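Serine protease inhibitor (Schistosoma haematobium, PDB 3STO) probably inhibits serine proteases, as most members of the serpin family do, by offering an exposed reactive-centre loop to the target enzyme. Local coordinates at residues T101-F106 with N250-F255; T254-L259 with F384-Q389; F192-F197 with S351-T356; S18-T23 with L390-M395. One frame throughout, in Å; residues are numbered along the deposited sequence.

Contact 1 (T101-F106 with N250-F255)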
loop_
_atom_site.group_PDB
_atom_site.type_symbol
_atom_site.label_atom_id
_atom_site.label_comp_id
_atom_site.label_asym_id
_atom_site.label_seq_id
_atom_site.Cartn_x
_atom_site.Cartn_y
_atom_site.Cartn_z
ATOM N N THR A 101 5.020 -1.789 -12.854
ATOM C CA THR A 101 5.739 -0.626 -13.393
ATOM C C THR A 101 5.615 -0.543 -14.917
ATOM O O THR A 101 5.986 0.446 -15.515
ATOM C CB THR A 101 7.238 -0.599 -12.982
ATOM O OG1 THR A 101 7.923 -1.694 -13.599
ATOM C CG2 THR A 101 7.395 -0.702 -11.456
ATOM N N SER A 102 5.085 -1.584 -15.541
ATOM C CA SER A 102 4.829 -1.519 -16.968
ATOM C C SER A 102 3.625 -0.620 -17.303
ATOM O O SER A 102 3.440 -0.242 -18.455
ATOM C CB SER A 102 4.591 -2.904 -17.541
ATOM O OG SER A 102 3.369 -3.426 -17.072
ATOM N N GLU A 103 2.818 -0.262 -16.311
ATOM C CA GLU A 103 1.627 0.529 -16.593
ATOM C C GLU A 103 1.928 2.026 -16.739
ATOM O O GLU A 103 2.545 2.667 -15.879
ATOM C CB GLU A 103 0.509 0.227 -15.591
ATOM C CG GLU A 103 0.136 -1.262 -15.550
ATOM C CD GLU A 103 -0.552 -1.694 -16.848
ATOM O OE1 GLU A 103 -0.887 -0.810 -17.678
ATOM O OE2 GLU A 103 -0.768 -2.913 -17.031
ATOM N N LYS A 104 1.508 2.569 -17.872
ATOM C CA LYS A 104 1.853 3.938 -18.221
ATOM C C LYS A 104 0.676 4.900 -18.205
ATOM O O LYS A 104 -0.502 4.520 -18.387
ATOM C CB LYS A 104 2.541 3.985 -19.586
ATOM C CG LYS A 104 4.046 3.976 -19.501
ATOM C CD LYS A 104 4.536 2.774 -18.763
ATOM C CE LYS A 104 5.966 2.963 -18.282
ATOM N NZ LYS A 104 6.602 1.641 -18.230
ATOM N N THR A 105 1.018 6.166 -18.008
ATOM C CA THR A 105 0.025 7.218 -18.022
ATOM C C THR A 105 0.581 8.473 -18.723
ATOM O O THR A 105 1.755 8.818 -18.583
ATOM C CB THR A 105 -0.458 7.523 -16.577
ATOM O OG1 THR A 105 -1.759 8.118 -16.614
ATOM C CG2 THR A 105 0.517 8.434 -15.847
ATOM N N PHE A 106 -0.267 9.130 -19.502
ATOM C CA PHE A 106 0.115 10.382 -20.144
ATOM C C PHE A 106 -0.372 11.569 -19.321
ATOM O O PHE A 106 -1.590 11.729 -19.107
ATOM C CB PHE A 106 -0.430 10.455 -21.577
ATOM N N ASN A 250 -5.895 4.662 -16.968
ATOM C CA ASN A 250 -5.435 3.330 -17.252
ATOM C C ASN A 250 -6.407 2.380 -16.542
ATOM O O ASN A 250 -6.414 2.260 -15.305
ATOM C CB ASN A 250 -3.970 3.153 -16.803
ATOM C CG ASN A 250 -3.413 1.792 -17.186
ATOM O OD1 ASN A 250 -4.168 0.825 -17.271
ATOM N ND2 ASN A 250 -2.099 1.715 -17.434
ATOM N N THR A 251 -7.261 1.727 -17.311
ATOM C CA THR A 251 -8.407 1.078 -16.699
ATOM C C THR A 251 -8.137 -0.281 -16.070
ATOM O O THR A 251 -9.066 -0.967 -15.618
ATOM C CB THR A 251 -9.600 1.008 -17.651
ATOM O OG1 THR A 251 -9.318 0.081 -18.707
ATOM C CG2 THR A 251 -9.913 2.413 -18.202
ATOM N N ARG A 252 -6.870 -0.676 -16.034
ATOM C CA ARG A 252 -6.475 -1.824 -15.230
ATOM C C ARG A 252 -6.705 -1.514 -13.712
ATOM O O ARG A 252 -6.972 -2.390 -12.895
ATOM C CB ARG A 252 -4.999 -2.151 -15.513
ATOM C CG ARG A 252 -4.315 -2.837 -14.350
ATOM C CD ARG A 252 -2.961 -3.372 -14.726
ATOM N NE ARG A 252 -2.420 -4.204 -13.654
ATOM C CZ ARG A 252 -1.201 -4.733 -13.673
ATOM N NH1 ARG A 252 -0.398 -4.505 -14.704
ATOM N NH2 ARG A 252 -0.786 -5.483 -12.664
ATOM N N PHE A 253 -6.582 -0.248 -13.356
ATOM C CA PHE A 253 -6.772 0.193 -11.996
ATOM C C PHE A 253 -8.123 0.899 -11.834
ATOM O O PHE A 253 -8.554 1.662 -12.706
ATOM C CB PHE A 253 -5.614 1.116 -11.599
ATOM C CG PHE A 253 -4.274 0.460 -11.747
ATOM C CD1 PHE A 253 -3.898 -0.574 -10.875
ATOM C CD2 PHE A 253 -3.391 0.848 -12.761
ATOM C CE1 PHE A 253 -2.658 -1.210 -11.021
ATOM C CE2 PHE A 253 -2.180 0.234 -12.897
ATOM C CZ PHE A 253 -1.816 -0.815 -12.035
ATOM N N THR A 254 -8.785 0.624 -10.709
ATOM C CA THR A 254 -10.058 1.257 -10.385
ATOM C C THR A 254 -10.122 1.634 -8.909
ATOM O O THR A 254 -9.453 1.024 -8.074
ATOM C CB THR A 254 -11.240 0.359 -10.787
ATOM O OG1 THR A 254 -12.445 1.066 -10.573
ATOM C CG2 THR A 254 -11.276 -0.932 -9.986
ATOM N N PHE A 255 -10.872 2.687 -8.599
ATOM C CA PHE A 255 -11.045 3.116 -7.226
ATOM C C PHE A 255 -12.334 2.537 -6.704
ATOM O O PHE A 255 -13.387 2.864 -7.216
ATOM C CB PHE A 255 -11.103 4.626 -7.163
ATOM C CG PHE A 255 -11.122 5.177 -5.779
ATOM C CD1 PHE A 255 -10.015 5.020 -4.932
ATOM C CD2 PHE A 255 -12.195 5.945 -5.352
ATOM C CE1 PHE A 255 -10.001 5.586 -3.627
ATOM C CE2 PHE A 255 -12.207 6.510 -4.056
ATOM C CZ PHE A 255 -11.092 6.320 -3.197
#

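Contact 2 (T254-L259 with F384-Q389)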
loop_
_atom_site.group_PDB
_atom_site.type_symbol
_atom_site.label_atom_id
_atom_site.label_comp_id
_atom_site.label_asym_id
_atom_site.label_seq_id
_atom_site.Cartn_x
_atom_site.Cartn_y
_atom_site.Cartn_z
ATOM N N THR A 254 -8.785 0.624 -10.709
ATOM C CA THR A 254 -10.058 1.257 -10.385
ATOM C C THR A 254 -10.122 1.634 -8.909
ATOM O O THR A 254 -9.453 1.024 -8.074
ATOM C CB THR A 254 -11.240 0.359 -10.787
ATOM O OG1 THR A 254 -12.445 1.066 -10.573
ATOM C CG2 THR A 254 -11.276 -0.932 -9.986
ATOM N N PHE A 255 -10.872 2.687 -8.599
ATOM C CA PHE A 255 -11.045 3.116 -7.226
ATOM C C PHE A 255 -12.334 2.537 -6.704
ATOM O O PHE A 255 -13.387 2.864 -7.216
ATOM C CB PHE A 255 -11.103 4.626 -7.163
ATOM C CG PHE A 255 -11.122 5.177 -5.779
ATOM C CD1 PHE A 255 -10.015 5.020 -4.932
ATOM C CD2 PHE A 255 -12.195 5.945 -5.352
ATOM C CE1 PHE A 255 -10.001 5.586 -3.627
ATOM C CE2 PHE A 255 -12.207 6.510 -4.056
ATOM C CZ PHE A 255 -11.092 6.320 -3.197
ATOM N N VAL A 256 -12.237 1.642 -5.723
ATOM C CA VAL A 256 -13.380 0.942 -5.173
ATOM C C VAL A 256 -13.765 1.581 -3.839
ATOM O O VAL A 256 -12.924 1.690 -2.958
ATOM C CB VAL A 256 -13.071 -0.551 -5.017
ATOM C CG1 VAL A 256 -14.228 -1.293 -4.289
ATOM C CG2 VAL A 256 -12.783 -1.170 -6.410
ATOM N N ILE A 257 -15.019 2.042 -3.723
ATOM C CA ILE A 257 -15.543 2.597 -2.476
ATOM C C ILE A 257 -16.522 1.637 -1.866
ATOM O O ILE A 257 -17.386 1.088 -2.544
ATOM C CB ILE A 257 -16.187 3.974 -2.663
ATOM C CG1 ILE A 257 -15.261 4.873 -3.507
ATOM C CG2 ILE A 257 -16.549 4.631 -1.300
ATOM C CD1 ILE A 257 -16.036 5.882 -4.352
ATOM N N VAL A 258 -16.335 1.377 -0.580
ATOM C CA VAL A 258 -17.220 0.488 0.139
ATOM C C VAL A 258 -17.970 1.306 1.183
ATOM O O VAL A 258 -17.375 1.772 2.155
ATOM C CB VAL A 258 -16.470 -0.654 0.848
ATOM C CG1 VAL A 258 -17.470 -1.605 1.494
ATOM C CG2 VAL A 258 -15.594 -1.411 -0.136
ATOM N N LEU A 259 -19.271 1.480 0.963
ATOM C CA LEU A 259 -20.069 2.401 1.767
ATOM C C LEU A 259 -21.089 1.619 2.582
ATOM O O LEU A 259 -21.978 0.965 2.031
ATOM C CB LEU A 259 -20.757 3.462 0.880
ATOM C CG LEU A 259 -21.434 4.620 1.627
ATOM C CD1 LEU A 259 -20.404 5.505 2.383
ATOM C CD2 LEU A 259 -22.273 5.477 0.689
ATOM N N PHE A 384 -10.321 1.285 -1.923
ATOM C CA PHE A 384 -9.176 0.560 -2.439
ATOM C C PHE A 384 -8.767 1.111 -3.780
ATOM O O PHE A 384 -9.608 1.597 -4.532
ATOM C CB PHE A 384 -9.560 -0.881 -2.663
ATOM C CG PHE A 384 -10.066 -1.592 -1.432
ATOM C CD1 PHE A 384 -9.163 -2.243 -0.563
ATOM C CD2 PHE A 384 -11.417 -1.682 -1.186
ATOM C CE1 PHE A 384 -9.596 -2.947 0.532
ATOM C CE2 PHE A 384 -11.891 -2.380 -0.069
ATOM C CZ PHE A 384 -10.976 -3.024 0.787
ATOM N N ILE A 385 -7.473 1.071 -4.084
ATOM C CA ILE A 385 -7.091 1.076 -5.482
ATOM C C ILE A 385 -7.002 -0.395 -5.849
ATOM O O ILE A 385 -6.224 -1.128 -5.265
ATOM C CB ILE A 385 -5.792 1.762 -5.707
ATOM C CG1 ILE A 385 -5.922 3.228 -5.317
ATOM C CG2 ILE A 385 -5.323 1.540 -7.162
ATOM C CD1 ILE A 385 -4.597 3.961 -5.268
ATOM N N TYR A 386 -7.867 -0.850 -6.744
ATOM C CA TYR A 386 -7.980 -2.270 -7.029
ATOM C C TYR A 386 -7.302 -2.549 -8.368
ATOM O O TYR A 386 -7.483 -1.792 -9.324
ATOM C CB TYR A 386 -9.467 -2.666 -7.075
ATOM C CG TYR A 386 -9.764 -4.099 -7.463
ATOM C CD1 TYR A 386 -9.484 -5.149 -6.601
ATOM C CD2 TYR A 386 -10.331 -4.404 -8.699
ATOM C CE1 TYR A 386 -9.759 -6.460 -6.944
ATOM C CE2 TYR A 386 -10.608 -5.717 -9.059
ATOM C CZ TYR A 386 -10.310 -6.751 -8.173
ATOM O OH TYR A 386 -10.586 -8.068 -8.504
ATOM N N ASP A 387 -6.521 -3.633 -8.419
ATOM C CA ASP A 387 -5.804 -4.045 -9.633
ATOM C C ASP A 387 -6.548 -5.164 -10.366
ATOM O O ASP A 387 -6.713 -6.260 -9.830
ATOM C CB ASP A 387 -4.393 -4.477 -9.276
ATOM C CG ASP A 387 -3.534 -4.763 -10.503
ATOM O OD1 ASP A 387 -4.041 -5.280 -11.533
ATOM O OD2 ASP A 387 -2.327 -4.481 -10.419
ATOM N N GLN A 388 -7.000 -4.895 -11.594
ATOM C CA GLN A 388 -7.953 -5.797 -12.256
ATOM C C GLN A 388 -7.263 -6.973 -12.884
ATOM O O GLN A 388 -7.887 -7.976 -13.214
ATOM C CB GLN A 388 -8.825 -5.070 -13.288
ATOM C CG GLN A 388 -9.558 -3.898 -12.696
ATOM C CD GLN A 388 -11.027 -3.894 -13.031
ATOM O OE1 GLN A 388 -11.771 -4.854 -12.740
ATOM N NE2 GLN A 388 -11.464 -2.819 -13.654
ATOM N N GLN A 389 -5.957 -6.856 -13.025
ATOM C CA GLN A 389 -5.183 -7.963 -13.538
ATOM C C GLN A 389 -4.749 -8.898 -12.398
ATOM O O GLN A 389 -5.021 -10.102 -12.423
ATOM C CB GLN A 389 -4.006 -7.417 -14.329
ATOM C CG GLN A 389 -3.198 -8.471 -15.014
ATOM C CD GLN A 389 -2.099 -7.849 -15.776
ATOM O OE1 GLN A 389 -2.341 -6.917 -16.573
ATOM N NE2 GLN A 389 -0.858 -8.294 -15.507
#

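Contact 3 (F192-F197 with S351-T356)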
loop_
_atom_site.group_PDB
_atom_site.type_symbol
_atom_site.label_atom_id
_atom_site.label_comp_id
_atom_site.label_asym_id
_atom_site.label_seq_id
_atom_site.Cartn_x
_atom_site.Cartn_y
_atom_site.Cartn_z
ATOM N N PHE A 192 5.163 3.824 -1.776
ATOM C CA PHE A 192 4.360 3.317 -2.883
ATOM C C PHE A 192 3.510 4.424 -3.468
ATOM O O PHE A 192 2.514 4.857 -2.875
ATOM C CB PHE A 192 3.486 2.162 -2.434
ATOM C CG PHE A 192 3.061 1.249 -3.549
ATOM C CD1 PHE A 192 1.867 1.480 -4.242
ATOM C CD2 PHE A 192 3.842 0.135 -3.884
ATOM C CE1 PHE A 192 1.474 0.610 -5.261
ATOM C CE2 PHE A 192 3.457 -0.745 -4.888
ATOM C CZ PHE A 192 2.273 -0.518 -5.582
ATOM N N TYR A 193 3.927 4.877 -4.639
ATOM C CA TYR A 193 3.302 6.030 -5.267
ATOM C C TYR A 193 2.441 5.585 -6.451
ATOM O O TYR A 193 2.937 5.017 -7.435
ATOM C CB TYR A 193 4.388 7.023 -5.708
ATOM C CG TYR A 193 3.922 8.402 -6.122
ATOM C CD1 TYR A 193 3.381 9.279 -5.205
ATOM C CD2 TYR A 193 4.070 8.840 -7.434
ATOM C CE1 TYR A 193 2.981 10.564 -5.588
ATOM C CE2 TYR A 193 3.676 10.110 -7.832
ATOM C CZ TYR A 193 3.139 10.972 -6.905
ATOM O OH TYR A 193 2.747 12.240 -7.303
ATOM N N PHE A 194 1.149 5.853 -6.329
ATOM C CA PHE A 194 0.203 5.644 -7.396
ATOM C C PHE A 194 -0.290 6.992 -7.919
ATOM O O PHE A 194 -0.596 7.880 -7.149
ATOM C CB PHE A 194 -0.975 4.807 -6.890
ATOM C CG PHE A 194 -1.957 4.456 -7.956
ATOM C CD1 PHE A 194 -2.915 5.382 -8.370
ATOM C CD2 PHE A 194 -1.908 3.207 -8.575
ATOM C CE1 PHE A 194 -3.845 5.057 -9.374
ATOM C CE2 PHE A 194 -2.817 2.870 -9.573
ATOM C CZ PHE A 194 -3.788 3.798 -9.982
ATOM N N ARG A 195 -0.388 7.131 -9.233
ATOM C CA ARG A 195 -0.861 8.370 -9.832
ATOM C C ARG A 195 -1.524 8.149 -11.200
ATOM O O ARG A 195 -0.936 7.561 -12.116
ATOM C CB ARG A 195 0.280 9.375 -9.940
ATOM C CG ARG A 195 -0.143 10.716 -10.516
ATOM C CD ARG A 195 0.880 11.219 -11.542
ATOM N NE ARG A 195 1.837 12.170 -10.987
ATOM C CZ ARG A 195 3.047 12.386 -11.495
ATOM N NH1 ARG A 195 3.443 11.696 -12.557
ATOM N NH2 ARG A 195 3.868 13.277 -10.937
ATOM N N ASP A 196 -2.773 8.600 -11.310
ATOM C CA ASP A 196 -3.477 8.612 -12.576
ATOM C C ASP A 196 -4.713 9.529 -12.551
ATOM O O ASP A 196 -5.270 9.792 -11.506
ATOM C CB ASP A 196 -3.870 7.193 -12.982
ATOM C CG ASP A 196 -4.123 7.056 -14.499
ATOM O OD1 ASP A 196 -3.896 8.047 -15.234
ATOM O OD2 ASP A 196 -4.561 5.968 -14.949
ATOM N N PHE A 197 -5.120 9.994 -13.727
ATOM C CA PHE A 197 -6.380 10.702 -13.929
ATOM C C PHE A 197 -7.529 9.716 -13.869
ATOM O O PHE A 197 -7.333 8.514 -14.124
ATOM C CB PHE A 197 -6.381 11.368 -15.310
ATOM C CG PHE A 197 -5.452 12.538 -15.425
ATOM C CD1 PHE A 197 -5.424 13.519 -14.449
ATOM C CD2 PHE A 197 -4.575 12.639 -16.480
ATOM C CE1 PHE A 197 -4.550 14.590 -14.535
ATOM C CE2 PHE A 197 -3.707 13.712 -16.576
ATOM C CZ PHE A 197 -3.700 14.689 -15.601
ATOM N N SER A 351 -9.434 15.718 -10.668
ATOM C CA SER A 351 -8.617 15.209 -11.766
ATOM C C SER A 351 -8.326 13.726 -11.627
ATOM O O SER A 351 -8.289 13.006 -12.634
ATOM C CB SER A 351 -7.292 15.966 -11.856
ATOM O OG SER A 351 -7.500 17.344 -12.077
ATOM N N GLY A 352 -8.085 13.266 -10.397
ATOM C CA GLY A 352 -7.779 11.863 -10.193
ATOM C C GLY A 352 -7.165 11.591 -8.842
ATOM O O GLY A 352 -7.561 12.187 -7.854
ATOM N N ILE A 353 -6.204 10.668 -8.819
ATOM C CA ILE A 353 -5.496 10.254 -7.614
ATOM C C ILE A 353 -4.059 10.700 -7.743
ATOM O O ILE A 353 -3.436 10.452 -8.759
ATOM C CB ILE A 353 -5.588 8.731 -7.431
ATOM C CG1 ILE A 353 -7.049 8.342 -7.205
ATOM C CG2 ILE A 353 -4.719 8.240 -6.270
ATOM C CD1 ILE A 353 -7.264 6.841 -7.192
ATOM N N GLU A 354 -3.536 11.359 -6.714
ATOM C CA GLU A 354 -2.236 12.034 -6.805
ATOM C C GLU A 354 -2.083 12.810 -8.115
ATOM O O GLU A 354 -0.977 12.929 -8.652
ATOM C CB GLU A 354 -1.060 11.065 -6.639
ATOM C CG GLU A 354 -0.755 10.683 -5.200
ATOM C CD GLU A 354 -1.724 9.655 -4.621
ATOM O OE1 GLU A 354 -2.801 10.063 -4.151
ATOM O OE2 GLU A 354 -1.414 8.431 -4.611
ATOM N N ALA A 355 -3.195 13.331 -8.621
ATOM C CA ALA A 355 -3.202 14.052 -9.892
ATOM C C ALA A 355 -3.120 15.564 -9.702
ATOM O O ALA A 355 -3.183 16.061 -8.577
ATOM C CB ALA A 355 -4.448 13.677 -10.700
ATOM N N THR A 356 -2.999 16.291 -10.810
ATOM C CA THR A 356 -2.987 17.760 -10.791
ATOM C C THR A 356 -3.585 18.296 -12.099
ATOM O O THR A 356 -3.332 17.733 -13.161
ATOM C CB THR A 356 -1.527 18.310 -10.618
ATOM O OG1 THR A 356 -0.861 17.632 -9.541
ATOM C CG2 THR A 356 -1.518 19.806 -10.339
HETATM O O HOH W 1 0.367 6.374 -3.685
#

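Contact 4 (S18-T23 with L390-M395)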
loop_
_atom_site.group_PDB
_atom_site.type_symbol
_atom_site.label_atom_id
_atom_site.label_comp_id
_atom_site.label_asym_id
_atom_site.label_seq_id
_atom_site.Cartn_x
_atom_site.Cartn_y
_atom_site.Cartn_z
ATOM N N SER A 18 1.092 -17.005 -3.382
ATOM C CA SER A 18 1.889 -16.672 -2.215
ATOM C C SER A 18 1.669 -15.236 -1.775
ATOM O O SER A 18 1.489 -14.948 -0.586
ATOM C CB SER A 18 3.366 -16.879 -2.542
ATOM O OG SER A 18 3.622 -18.250 -2.768
ATOM N N HIS A 19 1.689 -14.344 -2.757
ATOM C CA HIS A 19 1.635 -12.929 -2.496
ATOM C C HIS A 19 0.231 -12.544 -1.993
ATOM O O HIS A 19 0.070 -11.547 -1.282
ATOM C CB HIS A 19 2.083 -12.143 -3.741
ATOM C CG HIS A 19 1.103 -12.188 -4.865
ATOM N ND1 HIS A 19 0.968 -13.283 -5.694
ATOM C CD2 HIS A 19 0.187 -11.283 -5.283
ATOM C CE1 HIS A 19 0.024 -13.044 -6.586
ATOM N NE2 HIS A 19 -0.466 -11.835 -6.359
ATOM N N LYS A 20 -0.776 -13.358 -2.315
ATOM C CA LYS A 20 -2.117 -13.110 -1.795
ATOM C C LYS A 20 -2.257 -13.653 -0.379
ATOM O O LYS A 20 -2.984 -13.082 0.441
ATOM C CB LYS A 20 -3.214 -13.684 -2.706
ATOM C CG LYS A 20 -3.418 -12.936 -4.005
ATOM C CD LYS A 20 -4.745 -13.335 -4.689
ATOM C CE LYS A 20 -4.880 -12.637 -6.032
ATOM N NZ LYS A 20 -6.298 -12.563 -6.550
ATOM N N ALA A 21 -1.575 -14.765 -0.104
ATOM C CA ALA A 21 -1.488 -15.341 1.246
ATOM C C ALA A 21 -0.801 -14.372 2.201
ATOM O O ALA A 21 -1.302 -14.090 3.294
ATOM C CB ALA A 21 -0.722 -16.637 1.200
ATOM N N PHE A 22 0.348 -13.862 1.777
ATOM C CA PHE A 22 1.031 -12.830 2.535
ATOM C C PHE A 22 0.070 -11.665 2.790
ATOM O O PHE A 22 -0.152 -11.246 3.915
ATOM C CB PHE A 22 2.255 -12.316 1.765
ATOM C CG PHE A 22 2.933 -11.169 2.446
ATOM C CD1 PHE A 22 3.745 -11.384 3.559
ATOM C CD2 PHE A 22 2.705 -9.863 2.028
ATOM C CE1 PHE A 22 4.342 -10.318 4.221
ATOM C CE2 PHE A 22 3.296 -8.781 2.682
ATOM C CZ PHE A 22 4.130 -9.008 3.774
ATOM N N THR A 23 -0.487 -11.141 1.710
ATOM C CA THR A 23 -1.364 -9.980 1.771
ATOM C C THR A 23 -2.470 -10.125 2.814
ATOM O O THR A 23 -2.689 -9.227 3.599
ATOM C CB THR A 23 -1.946 -9.646 0.388
ATOM O OG1 THR A 23 -0.890 -9.134 -0.443
ATOM C CG2 THR A 23 -2.977 -8.588 0.547
ATOM N N LEU A 390 -4.129 -8.331 -11.367
ATOM C CA LEU A 390 -3.781 -9.107 -10.189
ATOM C C LEU A 390 -5.002 -9.526 -9.375
ATOM O O LEU A 390 -4.885 -10.341 -8.477
ATOM C CB LEU A 390 -2.829 -8.319 -9.312
ATOM C CG LEU A 390 -1.544 -7.837 -9.989
ATOM C CD1 LEU A 390 -0.691 -7.094 -8.978
ATOM C CD2 LEU A 390 -0.762 -8.988 -10.595
ATOM N N THR A 391 -6.173 -8.972 -9.706
ATOM C CA THR A 391 -7.396 -9.121 -8.902
ATOM C C THR A 391 -7.182 -8.964 -7.387
ATOM O O THR A 391 -7.628 -9.792 -6.585
ATOM C CB THR A 391 -8.184 -10.419 -9.214
ATOM O OG1 THR A 391 -7.341 -11.550 -8.987
ATOM C CG2 THR A 391 -8.635 -10.423 -10.654
HETATM N N MSE A 392 -6.522 -7.886 -7.004
HETATM C CA MSE A 392 -6.323 -7.626 -5.601
HETATM C C MSE A 392 -6.135 -6.137 -5.390
HETATM O O MSE A 392 -5.851 -5.397 -6.316
HETATM C CB MSE A 392 -5.097 -8.371 -5.094
HETATM C CG MSE A 392 -3.800 -7.731 -5.554
HETATM SE SE MSE A 392 -2.178 -8.829 -5.192
HETATM C CE MSE A 392 -2.476 -9.178 -3.271
ATOM N N PRO A 393 -6.320 -5.683 -4.155
ATOM C CA PRO A 393 -6.038 -4.266 -3.932
ATOM C C PRO A 393 -4.548 -4.030 -3.765
ATOM O O PRO A 393 -3.830 -4.785 -3.104
ATOM C CB PRO A 393 -6.775 -3.971 -2.622
ATOM C CG PRO A 393 -6.737 -5.298 -1.880
ATOM C CD PRO A 393 -6.890 -6.351 -2.966
ATOM N N ILE A 394 -4.069 -2.980 -4.392
ATOM C CA ILE A 394 -2.707 -2.590 -4.152
ATOM C C ILE A 394 -2.616 -1.447 -3.143
ATOM O O ILE A 394 -1.542 -1.109 -2.678
ATOM C CB ILE A 394 -1.980 -2.255 -5.458
ATOM C CG1 ILE A 394 -2.656 -1.099 -6.163
ATOM C CG2 ILE A 394 -1.905 -3.508 -6.381
ATOM C CD1 ILE A 394 -1.764 -0.511 -7.210
HETATM N N MSE A 395 -3.756 -0.870 -2.797
HETATM C CA MSE A 395 -3.832 0.139 -1.752
HETATM C C MSE A 395 -5.168 -0.127 -1.032
HETATM O O MSE A 395 -6.202 -0.339 -1.670
HETATM C CB MSE A 395 -3.716 1.530 -2.366
HETATM C CG MSE A 395 -3.702 2.724 -1.417
HETATM SE SE MSE A 395 -5.383 3.255 -0.536
HETATM C CE MSE A 395 -6.741 3.579 -1.926
#

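Contact 1 (T101-F106 with N250-F255)
Glu103 meets Asn250 and Arg252 in a polar, partly exposed contact between sheets A and B of the serpin fold: the link from helix 82-101 to strand 112-124 touches the type I turn that opens strand 253-260. The carboxylate is shared. Glu103 OE1 accepts a hydrogen bond from Asn250 ND2 at 2.8 Å, met on its anti side but tilted from the carboxylate plane. Glu103 OE2 offers its anti lone pair to Arg252 NH1, also 2.8 Å away, in a salt bridge that lies almost in the guanidinium plane although the two groups stand nearly perpendicular. Asn250 CG, anti to its backbone N (chi1 -175°), carries the amide across the gap, where ND2 makes a second, weak bond to Lys104 O. Beneath the charges, Glu103 CB approaches the edge of the Phe253 ring (3.8 Å to CE2), while Arg252 CG covers one face of that ring. Arg252 NE also pairs with Asp387. An arginine between two acids, one of them further held by an amide, would probably keep both carboxylates ionised.

Contact 2 (T254-L259 with F384-Q389)
Thr254 and Tyr386, and Val256 and Phe384, pair across two neighbouring antiparallel strands of serpin sheet B, with all four side chains on one face. There Thr254 CG2 runs beside Tyr386 and reaches the edge of its ring, 3.8 Å from CD2, while Val256 CG2 lies alongside the base of Tyr386, 3.7 Å from CB. Tyr386 CG is anti to the backbone N (chi1 176°), but Phe384 CG sits beside its own N (chi1 -58°), which carries that ring toward Val258. Both rings reach across to Leu279 of helix 279-283, while the short, branched Thr254 and Val256 fill in beside the base of Tyr386. Phe255 and Ile385, a non-hydrogen-bonded pair, occupy the other face, where Ile385 CG1 approaches the edge of the Phe255 ring, 4.5 Å from CD1. The short strands are twisted, their directions 130° apart, and four backbone hydrogen bonds join the two segments, the straightest from Tyr386 N to Thr254 O (2.8 Å). Farther along, Val258 CG2 meets the rim of the Phe384 ring, 3.8 Å from CE2.

Contact 3 (F192-F197 with S351-T356)
Glu354 lays its side chain past the ring of Tyr193, the two running in opposite directions, with Glu354 CG 3.8 Å from Tyr193 CE1. The chain then bends at chi2 (77°), turning the carboxylate toward the backbone of Phe194. Glu354 OE2 comes 2.7 Å from Phe194 O, an approach of two acceptors that would probably raise the affinity of the acid for a proton. A water bridges OE2, Phe192 O and Phe194 N, and OE1 accepts from Lys347 N, so this buried acid is surrounded largely by backbone. Further along, Asp196 and Ile353 exchange a pair of backbone bonds; that from Ile353 N to Asp196 O is 3.0 Å long. Beside them Phe197 CA lies 4.2 Å from Gly352 CA, and glycine suits the place because a CB would run into Asp196 O, Phe197 CA and the preceding carbonyl. Small Ala355 lets its CB rest 3.9 Å from Phe197 CD1, while Ile353 CG2 meets Phe194 CD1 at 4.0 Å. Residues 351-356 match the proximal hinge of a serpin reactive-centre loop. Their short antiparallel pairing with strand 186-197 at the breach, the top of sheet A, is consistent with a hinge partly entered between the strands that part for loop insertion.

Contact 4 (S18-T23 with L390-M395)
Lys20, on the first turns of helix 18-30, reaches over to Thr391 and Met392, which together form a G1 beta bulge opposite Asp387 at the hairpin between the last two strands of serpin sheet B. Its CB leaves the flank of the helix, and Lys20 CG does double work: it lies over the rim of one face of the His19 ring and touches Met392 CE at 3.9 Å. Beyond CG the chain is extended, with CD carrying it outward until Lys20 CE passes 3.4 Å from Leu390 O. At the tip, Lys20 NZ donates to Thr391 OG1 at 2.8 Å and to Thr391 O at 3.1 Å, the latter from well above the carbonyl plane; a weak third bond goes to Leu390 O. A long, flexible lysine suits this place because its methylenes span the distance from the helix, past His19 and Met392, before the ammonium meets oxygens of the turn. Thr391 OG1 itself donates to Leu390 O. Met392, present as selenomethionine, packs against the helix beside the lysine. Its chain bends at chi3 (-52°) and sends Met392 CE tip to tip with Thr23, whose OG1, 3.2 Å away, donates to His19 O within the helix. At the edge of the His19 ring, Met392 SE sits 3.4 Å from CD2.

Overall arrangement
Contact 1 shares Thr254 and Phe255 with contact 2, their centres about 12 Å apart; a probable backbone hydrogen bond between Arg252 O and Gln388 N (2.8 Å) ties them further. Contact 3, with its centre about 10 Å from that of contact 1, is joined to it by Asp196, which bonds to Thr105 through OD1 and to Asn250 N through OD2. Phe194 meets Phe253 edge-to-face there and also packs on Ile385 of contact 2. Contact 4 continues sheet B, with Asp387 N 2.8 Å from Met392 O, and brings helix 18-30 against it. Only contact 3, about 21 Å from contact 4 between centres, includes the presumed reactive-loop hinge.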